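Long-range contacts in putative xanthine dehydrogenase YAGS fad-binding subunit (Escherichia coli, PDB 5G5G), which binds a dioxothiomolybdenum centre and pterin cytosine dinucleotide and probably serves as the molybdenum-containing subunit of a periplasmic aldehyde oxidase: residues C[447-452]-C[461-466]; C[473-478]-C[514-519]; C[182-187]-C[642-647]; C[341-346]-C[649-654]. One frame throughout, in Å; residues are numbered along the deposited sequence.

Interaction 1. Residues C[447-452]-C[461-466]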
# COMPACT_ATOMS: atom_id res chain seq x y z
N SER C 447 3.75 30.41 -5.35
CA SER C 447 4.54 29.78 -4.34
C SER C 447 5.64 30.66 -3.85
O SER C 447 6.29 31.34 -4.64
CB SER C 447 5.13 28.48 -4.88
OG SER C 447 5.71 27.68 -3.84
N GLY C 448 5.89 30.64 -2.54
CA GLY C 448 6.89 31.51 -1.93
C GLY C 448 7.89 30.81 -1.03
O GLY C 448 7.71 29.65 -0.67
N ALA C 449 8.95 31.54 -0.71
CA ALA C 449 10.04 31.02 0.09
C ALA C 449 10.83 32.14 0.72
O ALA C 449 10.83 33.28 0.25
CB ALA C 449 10.95 30.14 -0.77
N ARG C 450 11.49 31.83 1.82
CA ARG C 450 12.43 32.74 2.46
C ARG C 450 13.79 32.05 2.38
O ARG C 450 13.90 30.86 2.66
CB ARG C 450 11.99 32.95 3.92
CG ARG C 450 12.84 33.89 4.72
CD ARG C 450 12.10 34.41 5.97
NE ARG C 450 11.47 33.37 6.77
CZ ARG C 450 10.17 33.23 7.10
NH1 ARG C 450 9.21 34.07 6.70
NH2 ARG C 450 9.82 32.22 7.84
N VAL C 451 14.80 32.77 1.92
CA VAL C 451 16.17 32.23 1.79
C VAL C 451 17.12 33.19 2.51
O VAL C 451 17.05 34.40 2.32
CB VAL C 451 16.59 32.07 0.34
CG1 VAL C 451 17.97 31.39 0.23
CG2 VAL C 451 15.56 31.24 -0.40
N HIS C 452 17.97 32.63 3.35
CA HIS C 452 18.95 33.42 4.12
C HIS C 452 20.37 33.03 3.75
O HIS C 452 20.67 31.82 3.60
CB HIS C 452 18.87 33.14 5.58
CG HIS C 452 17.49 33.16 6.15
ND1 HIS C 452 16.99 34.27 6.78
CD2 HIS C 452 16.55 32.20 6.25
CE1 HIS C 452 15.78 34.00 7.25
NE2 HIS C 452 15.50 32.75 6.95
N VAL C 461 16.95 27.70 3.60
CA VAL C 461 15.72 27.84 2.84
C VAL C 461 14.56 27.47 3.77
O VAL C 461 14.62 26.43 4.41
CB VAL C 461 15.68 26.91 1.64
CG1 VAL C 461 14.32 26.94 0.96
CG2 VAL C 461 16.80 27.27 0.66
N GLU C 462 13.55 28.34 3.86
CA GLU C 462 12.31 28.04 4.59
C GLU C 462 11.11 28.19 3.65
O GLU C 462 10.93 29.24 3.05
CB GLU C 462 12.11 28.98 5.75
CG GLU C 462 13.24 28.88 6.80
CD GLU C 462 13.35 30.06 7.74
OE1 GLU C 462 13.07 31.22 7.33
OE2 GLU C 462 13.78 29.84 8.87
N THR C 463 10.28 27.17 3.61
CA THR C 463 9.00 27.26 2.90
C THR C 463 8.03 26.20 3.47
O THR C 463 8.47 25.17 3.94
CB THR C 463 9.22 27.12 1.38
OG1 THR C 463 7.96 27.18 0.71
CG2 THR C 463 9.98 25.81 1.04
N ASP C 464 6.74 26.43 3.40
CA ASP C 464 5.81 25.44 3.93
C ASP C 464 5.56 24.24 2.97
O ASP C 464 4.72 23.35 3.25
CB ASP C 464 4.48 26.07 4.35
CG ASP C 464 3.49 26.30 3.20
OD1 ASP C 464 3.85 26.08 2.00
OD2 ASP C 464 2.34 26.74 3.48
N MET C 465 6.25 24.23 1.85
CA MET C 465 6.23 23.05 0.98
C MET C 465 6.52 21.76 1.71
O MET C 465 7.28 21.76 2.68
CB MET C 465 7.26 23.24 -0.14
CG MET C 465 7.28 22.12 -1.14
SD MET C 465 5.70 21.92 -2.00
CE MET C 465 6.10 20.48 -2.91
N THR C 466 5.87 20.69 1.29
CA THR C 466 6.06 19.36 1.88
C THR C 466 6.92 18.45 1.02
O THR C 466 7.04 18.63 -0.25
CB THR C 466 4.69 18.70 2.14
OG1 THR C 466 3.91 18.73 0.92
CG2 THR C 466 3.98 19.41 3.23

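Interaction 2. Residues C[473-478]-C[514-519]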
# COMPACT_ATOMS: atom_id res chain seq x y z
N TYR C 473 12.84 18.31 -0.34
CA TYR C 473 14.01 18.79 0.45
C TYR C 473 15.21 18.96 -0.48
O TYR C 473 15.89 19.99 -0.45
CB TYR C 473 14.44 17.86 1.58
CG TYR C 473 13.58 17.96 2.84
CD1 TYR C 473 13.78 19.02 3.75
CD2 TYR C 473 12.66 16.95 3.18
CE1 TYR C 473 13.04 19.10 4.92
CE2 TYR C 473 11.91 17.05 4.34
CZ TYR C 473 12.12 18.12 5.22
OH TYR C 473 11.35 18.25 6.40
N THR C 474 15.50 17.91 -1.25
CA THR C 474 16.68 17.86 -2.07
C THR C 474 16.66 18.83 -3.25
O THR C 474 17.60 19.58 -3.45
CB THR C 474 16.91 16.42 -2.51
OG1 THR C 474 16.87 15.63 -1.34
CG2 THR C 474 18.21 16.28 -3.19
N ILE C 475 15.60 18.84 -4.01
CA ILE C 475 15.51 19.76 -5.13
C ILE C 475 15.46 21.24 -4.76
O ILE C 475 15.99 22.08 -5.49
CB ILE C 475 14.39 19.40 -6.13
CG1 ILE C 475 12.99 19.41 -5.47
CG2 ILE C 475 14.77 18.06 -6.77
CD1 ILE C 475 11.83 19.51 -6.47
N LEU C 476 14.88 21.55 -3.59
CA LEU C 476 14.93 22.93 -3.10
C LEU C 476 16.36 23.28 -2.69
O LEU C 476 16.82 24.39 -2.99
CB LEU C 476 13.96 23.13 -1.94
CG LEU C 476 12.48 23.02 -2.38
CD1 LEU C 476 11.53 22.79 -1.21
CD2 LEU C 476 12.01 24.27 -3.11
N ALA C 477 17.09 22.34 -2.05
CA ALA C 477 18.52 22.57 -1.75
C ALA C 477 19.35 22.78 -3.03
O ALA C 477 20.16 23.71 -3.14
CB ALA C 477 19.08 21.43 -0.91
N GLN C 478 19.07 21.96 -4.03
CA GLN C 478 19.80 22.08 -5.30
C GLN C 478 19.59 23.44 -5.97
O GLN C 478 20.55 24.04 -6.55
CB GLN C 478 19.43 20.96 -6.24
CG GLN C 478 19.88 19.57 -5.78
CD GLN C 478 19.26 18.45 -6.64
OE1 GLN C 478 18.31 17.76 -6.26
NE2 GLN C 478 19.80 18.28 -7.85
N THR C 514 6.71 24.62 -8.93
CA THR C 514 6.27 25.83 -8.27
C THR C 514 7.17 26.14 -7.02
O THR C 514 7.54 27.29 -6.85
CB THR C 514 4.81 25.77 -7.85
OG1 THR C 514 4.58 24.69 -6.95
CG2 THR C 514 3.88 25.65 -9.06
N SER C 515 7.48 25.14 -6.20
CA SER C 515 8.23 25.37 -4.98
C SER C 515 9.67 25.86 -5.34
O SER C 515 10.19 26.81 -4.72
CB SER C 515 8.26 24.15 -4.07
OG SER C 515 8.99 23.05 -4.57
N THR C 516 10.28 25.22 -6.32
CA THR C 516 11.64 25.61 -6.75
C THR C 516 11.64 26.96 -7.42
O THR C 516 12.59 27.72 -7.25
CB THR C 516 12.38 24.57 -7.59
OG1 THR C 516 11.69 24.35 -8.82
CG2 THR C 516 12.56 23.28 -6.82
N SER C 517 10.58 27.27 -8.16
CA SER C 517 10.43 28.60 -8.75
C SER C 517 10.30 29.70 -7.68
O SER C 517 10.76 30.81 -7.88
CB SER C 517 9.28 28.69 -9.74
OG SER C 517 9.57 27.89 -10.88
N GLY C 518 9.63 29.40 -6.57
CA GLY C 518 9.57 30.43 -5.52
C GLY C 518 10.94 30.61 -4.88
O GLY C 518 11.32 31.71 -4.52
N VAL C 519 11.70 29.53 -4.74
CA VAL C 519 13.08 29.64 -4.25
C VAL C 519 13.92 30.44 -5.26
O VAL C 519 14.66 31.37 -4.87
CB VAL C 519 13.70 28.23 -3.92
CG1 VAL C 519 15.22 28.33 -3.68
CG2 VAL C 519 12.99 27.62 -2.76

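Interaction 3. Residues C[182-187]-C[642-647]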
# COMPACT_ATOMS: atom_id res chain seq x y z
N THR C 182 -13.26 0.72 -14.09
CA THR C 182 -12.21 0.74 -13.05
C THR C 182 -12.89 0.77 -11.69
O THR C 182 -13.92 1.40 -11.53
CB THR C 182 -11.29 1.91 -13.17
OG1 THR C 182 -11.99 3.14 -12.95
CG2 THR C 182 -10.68 1.95 -14.55
N PRO C 183 -12.31 0.07 -10.72
CA PRO C 183 -12.91 -0.03 -9.42
C PRO C 183 -12.53 1.15 -8.52
O PRO C 183 -11.61 1.94 -8.84
CB PRO C 183 -12.27 -1.34 -8.86
CG PRO C 183 -10.90 -1.31 -9.41
CD PRO C 183 -11.05 -0.69 -10.79
N ASP C 184 -13.22 1.23 -7.37
CA ASP C 184 -12.76 2.10 -6.33
C ASP C 184 -11.36 1.66 -5.89
O ASP C 184 -11.04 0.44 -5.80
CB ASP C 184 -13.75 2.07 -5.16
CG ASP C 184 -15.13 2.49 -5.58
OD1 ASP C 184 -15.33 3.70 -5.74
OD2 ASP C 184 -16.01 1.58 -5.72
N GLN C 185 -10.47 2.63 -5.69
CA GLN C 185 -9.10 2.34 -5.24
C GLN C 185 -8.76 3.13 -4.00
O GLN C 185 -9.33 4.22 -3.73
CB GLN C 185 -8.05 2.60 -6.37
CG GLN C 185 -8.33 1.79 -7.62
CD GLN C 185 -7.51 2.23 -8.84
OE1 GLN C 185 -7.02 3.34 -8.90
NE2 GLN C 185 -7.44 1.34 -9.86
N SER C 186 -7.73 2.67 -3.32
CA SER C 186 -7.33 3.22 -2.02
C SER C 186 -5.86 3.60 -1.98
O SER C 186 -5.01 2.88 -2.49
CB SER C 186 -7.66 2.18 -0.90
OG SER C 186 -7.78 2.80 0.37
N HIS C 187 -5.53 4.67 -1.23
CA HIS C 187 -4.16 5.17 -1.25
C HIS C 187 -3.16 4.21 -0.60
O HIS C 187 -2.07 3.96 -1.11
CB HIS C 187 -4.07 6.53 -0.60
CG HIS C 187 -5.13 7.45 -1.06
ND1 HIS C 187 -6.40 7.46 -0.48
CD2 HIS C 187 -5.16 8.35 -2.06
CE1 HIS C 187 -7.15 8.33 -1.12
NE2 HIS C 187 -6.42 8.89 -2.08
N LEU C 642 -11.17 -2.10 -4.23
CA LEU C 642 -12.03 -2.09 -3.04
C LEU C 642 -13.33 -2.79 -3.44
O LEU C 642 -14.11 -2.24 -4.21
CB LEU C 642 -12.33 -0.67 -2.57
CG LEU C 642 -11.16 0.11 -1.94
CD1 LEU C 642 -11.46 1.61 -1.84
CD2 LEU C 642 -10.81 -0.43 -0.58
N ALA C 643 -13.56 -3.96 -2.87
CA ALA C 643 -14.77 -4.72 -3.10
C ALA C 643 -15.96 -4.05 -2.43
O ALA C 643 -16.02 -4.00 -1.20
CB ALA C 643 -14.59 -6.11 -2.56
N VAL C 644 -16.93 -3.62 -3.23
CA VAL C 644 -18.13 -3.03 -2.71
C VAL C 644 -19.17 -4.08 -2.35
O VAL C 644 -19.52 -4.94 -3.19
CB VAL C 644 -18.76 -2.07 -3.73
CG1 VAL C 644 -20.12 -1.56 -3.25
CG2 VAL C 644 -17.81 -0.91 -4.00
N ASP C 645 -19.66 -4.03 -1.11
CA ASP C 645 -20.85 -4.82 -0.75
C ASP C 645 -22.04 -3.87 -1.03
O ASP C 645 -22.19 -2.91 -0.31
CB ASP C 645 -20.83 -5.28 0.71
CG ASP C 645 -21.94 -6.30 1.01
OD1 ASP C 645 -23.13 -5.96 0.67
OD2 ASP C 645 -21.61 -7.43 1.49
N ASP C 646 -22.80 -4.07 -2.12
CA ASP C 646 -23.82 -3.07 -2.45
C ASP C 646 -25.14 -3.20 -1.65
O ASP C 646 -26.07 -2.41 -1.86
CB ASP C 646 -24.05 -3.01 -3.94
CG ASP C 646 -24.68 -4.26 -4.51
OD1 ASP C 646 -25.17 -5.13 -3.73
OD2 ASP C 646 -24.65 -4.34 -5.78
N ARG C 647 -25.18 -4.15 -0.69
CA ARG C 647 -26.28 -4.28 0.28
C ARG C 647 -25.90 -3.50 1.55
O ARG C 647 -26.62 -2.64 1.99
CB ARG C 647 -26.48 -5.74 0.66
CG ARG C 647 -26.66 -6.73 -0.51
CD ARG C 647 -26.39 -8.18 -0.05
NE ARG C 647 -25.09 -8.31 0.67
CZ ARG C 647 -24.72 -9.38 1.38
NH1 ARG C 647 -25.48 -10.47 1.35
NH2 ARG C 647 -23.55 -9.40 2.06
O HOH W 1 -14.99 -0.72 -6.38

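Interaction 4. Residues C[341-346]-C[649-654]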
# COMPACT_ATOMS: atom_id res chain seq x y z
N LEU C 341 -23.86 8.36 -4.77
CA LEU C 341 -23.62 7.10 -4.07
C LEU C 341 -23.31 7.42 -2.63
O LEU C 341 -22.57 8.35 -2.38
CB LEU C 341 -22.46 6.29 -4.66
CG LEU C 341 -22.54 5.80 -6.14
CD1 LEU C 341 -21.25 5.13 -6.57
CD2 LEU C 341 -23.73 4.86 -6.31
N ASP C 342 -23.81 6.57 -1.72
CA ASP C 342 -23.64 6.73 -0.29
C ASP C 342 -22.50 5.90 0.25
O ASP C 342 -22.49 5.53 1.41
CB ASP C 342 -24.96 6.34 0.40
CG ASP C 342 -26.09 7.24 -0.02
OD1 ASP C 342 -25.98 8.43 0.32
OD2 ASP C 342 -27.03 6.78 -0.76
N LEU C 343 -21.55 5.54 -0.61
CA LEU C 343 -20.28 5.01 -0.18
C LEU C 343 -19.45 6.14 0.45
O LEU C 343 -19.84 7.30 0.42
CB LEU C 343 -19.55 4.45 -1.39
CG LEU C 343 -20.13 3.18 -2.01
CD1 LEU C 343 -19.50 2.92 -3.36
CD2 LEU C 343 -19.93 1.98 -1.10
N PRO C 344 -18.28 5.80 1.03
CA PRO C 344 -17.40 6.85 1.53
C PRO C 344 -17.03 7.87 0.43
O PRO C 344 -17.27 7.60 -0.78
CB PRO C 344 -16.19 6.05 2.02
CG PRO C 344 -16.83 4.77 2.54
CD PRO C 344 -17.80 4.45 1.42
N GLU C 345 -16.52 9.01 0.86
CA GLU C 345 -16.20 10.12 -0.05
C GLU C 345 -15.17 9.70 -1.10
O GLU C 345 -14.06 9.30 -0.78
CB GLU C 345 -15.60 11.31 0.71
CG GLU C 345 -15.38 12.58 -0.11
CD GLU C 345 -14.77 13.68 0.72
OE1 GLU C 345 -15.43 14.13 1.69
OE2 GLU C 345 -13.66 14.11 0.39
N GLY C 346 -15.53 9.89 -2.37
CA GLY C 346 -14.61 9.77 -3.46
C GLY C 346 -13.80 11.04 -3.57
O GLY C 346 -14.31 12.16 -3.41
N GLY C 649 -23.20 -1.49 1.85
CA GLY C 649 -22.80 -0.14 1.47
C GLY C 649 -21.39 0.28 1.92
O GLY C 649 -21.21 1.41 2.40
N TYR C 650 -20.42 -0.63 1.83
CA TYR C 650 -19.07 -0.32 2.27
C TYR C 650 -18.05 -1.12 1.50
O TYR C 650 -18.38 -2.02 0.72
CB TYR C 650 -18.92 -0.53 3.79
CG TYR C 650 -18.72 -1.97 4.22
CD1 TYR C 650 -19.72 -2.92 4.06
CD2 TYR C 650 -17.53 -2.39 4.77
CE1 TYR C 650 -19.52 -4.27 4.39
CE2 TYR C 650 -17.33 -3.72 5.16
CZ TYR C 650 -18.33 -4.66 4.94
OH TYR C 650 -18.14 -5.97 5.31
N PHE C 651 -16.79 -0.75 1.69
CA PHE C 651 -15.71 -1.47 1.10
C PHE C 651 -15.30 -2.60 2.02
O PHE C 651 -14.83 -2.36 3.14
CB PHE C 651 -14.49 -0.54 0.80
CG PHE C 651 -14.84 0.67 -0.04
CD1 PHE C 651 -15.49 0.53 -1.27
CD2 PHE C 651 -14.49 1.94 0.37
CE1 PHE C 651 -15.76 1.65 -2.04
CE2 PHE C 651 -14.79 3.07 -0.38
CZ PHE C 651 -15.43 2.92 -1.60
N VAL C 652 -15.41 -3.83 1.54
CA VAL C 652 -15.31 -5.05 2.38
C VAL C 652 -13.88 -5.40 2.80
O VAL C 652 -13.63 -5.71 3.95
CB VAL C 652 -15.96 -6.26 1.67
CG1 VAL C 652 -15.80 -7.56 2.44
CG2 VAL C 652 -17.46 -6.04 1.45
N ASN C 653 -12.96 -5.33 1.84
CA ASN C 653 -11.61 -5.75 2.04
C ASN C 653 -10.80 -4.56 2.51
O ASN C 653 -9.87 -4.10 1.82
CB ASN C 653 -11.05 -6.38 0.73
CG ASN C 653 -11.11 -5.45 -0.44
OD1 ASN C 653 -11.99 -4.58 -0.55
ND2 ASN C 653 -10.14 -5.58 -1.29
N HIS C 654 -11.08 -4.12 3.74
CA HIS C 654 -10.61 -2.81 4.17
C HIS C 654 -9.40 -2.82 5.10
O HIS C 654 -9.43 -2.24 6.16
CB HIS C 654 -11.76 -1.95 4.73
CG HIS C 654 -12.51 -2.56 5.89
ND1 HIS C 654 -12.05 -2.55 7.18
CD2 HIS C 654 -13.75 -3.12 5.94
CE1 HIS C 654 -12.94 -3.10 7.99
NE2 HIS C 654 -13.99 -3.44 7.26
O HOH W 2 -20.78 4.00 3.18

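Interaction 1. Residues C[447-452]-C[461-466]
Arg450 and Glu462 pair across a beta hairpin, each giving its backbone N-H to the other's carbonyl oxygen: Arg450 N to Glu462 O is 2.9 Å and Glu462 N to Arg450 O is 2.8 Å, both almost straight. Beside them Val451 and Val461 form the non-hydrogen-bonded antiparallel pair, and the hairpin belongs to a mixed sheet of the molybdopterin-binding part of the chain.

The valine face is the packed one. Val451 CG2 lies 4.3 Å from Val461 CG2, and both side chains run on into helices, Val451 against Ala522 and Leu526 of helix 511-534 and Val461 against Ala480 of helix 472-484. Ala449 CB and Thr463 CB add a 4.1 Å contact.

The other face, with Arg450 and Glu462 partly exposed, is polar. Here Glu462 OE1 takes two donors from opposite sides of the carboxylate plane. Arg450 folds back at chi3 (48°), bringing NE to OE1 in a 2.7 Å salt bridge, with the guanidinium turned nearly perpendicular to the carboxylate. His452 NE2 comes from above the carboxylate, while OE1 stays in the imidazole plane. Glu569 binds the arginine's NH1 and Thr567 OG1 the histidine's ND1, so both groups are held from two directions. A glutamine in place of Glu462 would probably leave the Arg450 NE without its charged mate and weaken the hold on the imidazole.

The chain beyond Thr463 leads to Met465, which touches the pterin cytosine dinucleotide. One residue past Glu462, Thr463 OG1, anti to its own backbone nitrogen, donates to Gly448 O at 2.8 Å.

Interaction 2. Residues C[473-478]-C[514-519]
Leu476 reaches across from helix 473-478 to meet Ser515, Thr516 and Val519 on helix 514-519, and one methyl, CD2, does most of the touching. With CG turned away from the leucine's own carbonyl carbon (chi1 -67°), CD2 comes within 3.5 Å of Val519 CG2 and equally close to Ser515 O, fitting between residues a helical turn apart. Val519 offers its CG2 branch, and the two side chains meet at a slant.

Ile475 uses a less common conformation: CG1 sits between the backbone nitrogen and the carbonyl carbon (chi1 60°), sending CD1 to 3.9 Å from Thr516 CG2, roughly at right angles. Thr516 can show a methyl here because its OG1 is turned back to bond Ala512 O, one turn earlier. Ser515 OG likewise bonds Gly511 O, so it meets Leu476 CD2 at 3.6 Å only as packing.

The short axes pass 9.4 Å apart at a crossing angle of -29°, a near-parallel helix pair. Ile475 also touches the pterin cytosine dinucleotide, so the packing borders the cofactor pocket. Val519 continues onto Thr479 and Ala480 of helix 472-484 and onto Ala449 of strand 447-453, while Ala477 leans on strand 491-494: the two helices lie against the sheet.

Interaction 3. Residues C[182-187]-C[642-647]
Asp184 has a methyl of Val644 and a bridging water at OD2, displaced to opposite sides of the carboxylate plane. Val644 CG2 sits 3.5 Å from Asp184 OD2 and the water 2.6 Å from the same oxygen, while OD1 accepts from Ala284 N. That water also accepts from Asp184 N and donates to Leu642 O at 2.8 Å, linking the two segments. Further along, Arg647 presents the edge of its guanidinium to Asp645, NE and NH2 each taking one carboxylate oxygen, across an Asx turn. Asp645 OD2 has a second partner, an aromatic side chain of a neighbouring subunit.

Direct bonding between the segments is Leu642 N to Asp184 O, 3.0 Å and nearly straight. Leu642, with CG anti to its carbonyl carbon (chi1 -71°), then lays CD1 at 3.8 Å from Gln185 C and at 4.0 Å from Ser186 CB. An alanine at Leu642 would keep the backbone bond but would probably open a gap beside Gln185 and Ser186.

So a loop following strand 174-182 is joined to the residues leading into the short hairpin of strands 644-645 and 650-651, linking the two molybdopterin cofactor-binding regions. The water at OD2 and the N-H of Ala284 at OD1 probably help Asp184 carry a negative charge in a buried place.

Interaction 4. Residues C[341-346]-C[649-654]
Apolar packing comes first: Leu343 and Pro344 both lean on the ring of Phe651. Pro344 CD is 3.8 Å from Phe651 CE2, with CG and CB of the proline close behind along the same ring carbon, the two side chains coming from opposite directions. Leu343 works at the ring's other flank, CD1 lying 4.2 Å from Phe651 CE1, the leucine and phenylalanine side chains crossing at about a right angle. The ring is swung there by a chi1 of -54°, which puts CG anti to the carbonyl carbon of Phe651. Asp184 and Leu642 also touch the ring, and Val644 packs against both Phe651 and Leu343.

Next is packing against backbone. Leu343 CD2 rests 3.8 Å from Gly649 C and 4.0 Å from Tyr650 N, so the other methyl of the leucine covers the peptide rather than a side chain. That peptide belongs to a G1 beta bulge: Gly649, at a positive phi of 74°, and Tyr650 both face Asp645 in the two-stranded antiparallel hairpin of strands 644-645 and 650-651. The loop after strand 331-340, from the first molybdopterin cofactor-binding region, thus packs on a hairpin of the second. Tyr650 points away from 341-346, and its ring meets that of Tyr108.

The polar part runs through water. Asp342 O and Gly649 O are two acceptors 4.4 Å apart, and one water donates to both, at 2.9 Å to Asp342 O and 2.7 Å to Gly649 O. Asp342 OD2 accepts a hydrogen bond from Ala140 N. Pro344 O takes one from His281 NE2, and Phe651 N donates to Asn277 OD1.

Interactions 1 and 2 form one block, centres 8 Å apart: the hairpin of the first lies against the helices of the second, with Ala449 CB 3.8 Å from Val519 CG2. Interactions 3 and 4 form another on the far side of the chain's centre, sharing the hairpin of strands 644-645 and 650-651, where Ala643 O and Val652 N lie 2.8 Å apart. All four are largely buried. Interaction 2 is van der Waals packing without hydrogen bonds between its segments; interaction 1 adds a partly exposed ionic face, and both reach the cofactor, through Ile475 and Met465. Interactions 3 and 4 each bridge their segments through a water, and both hairpin segments also meet a neighbouring subunit.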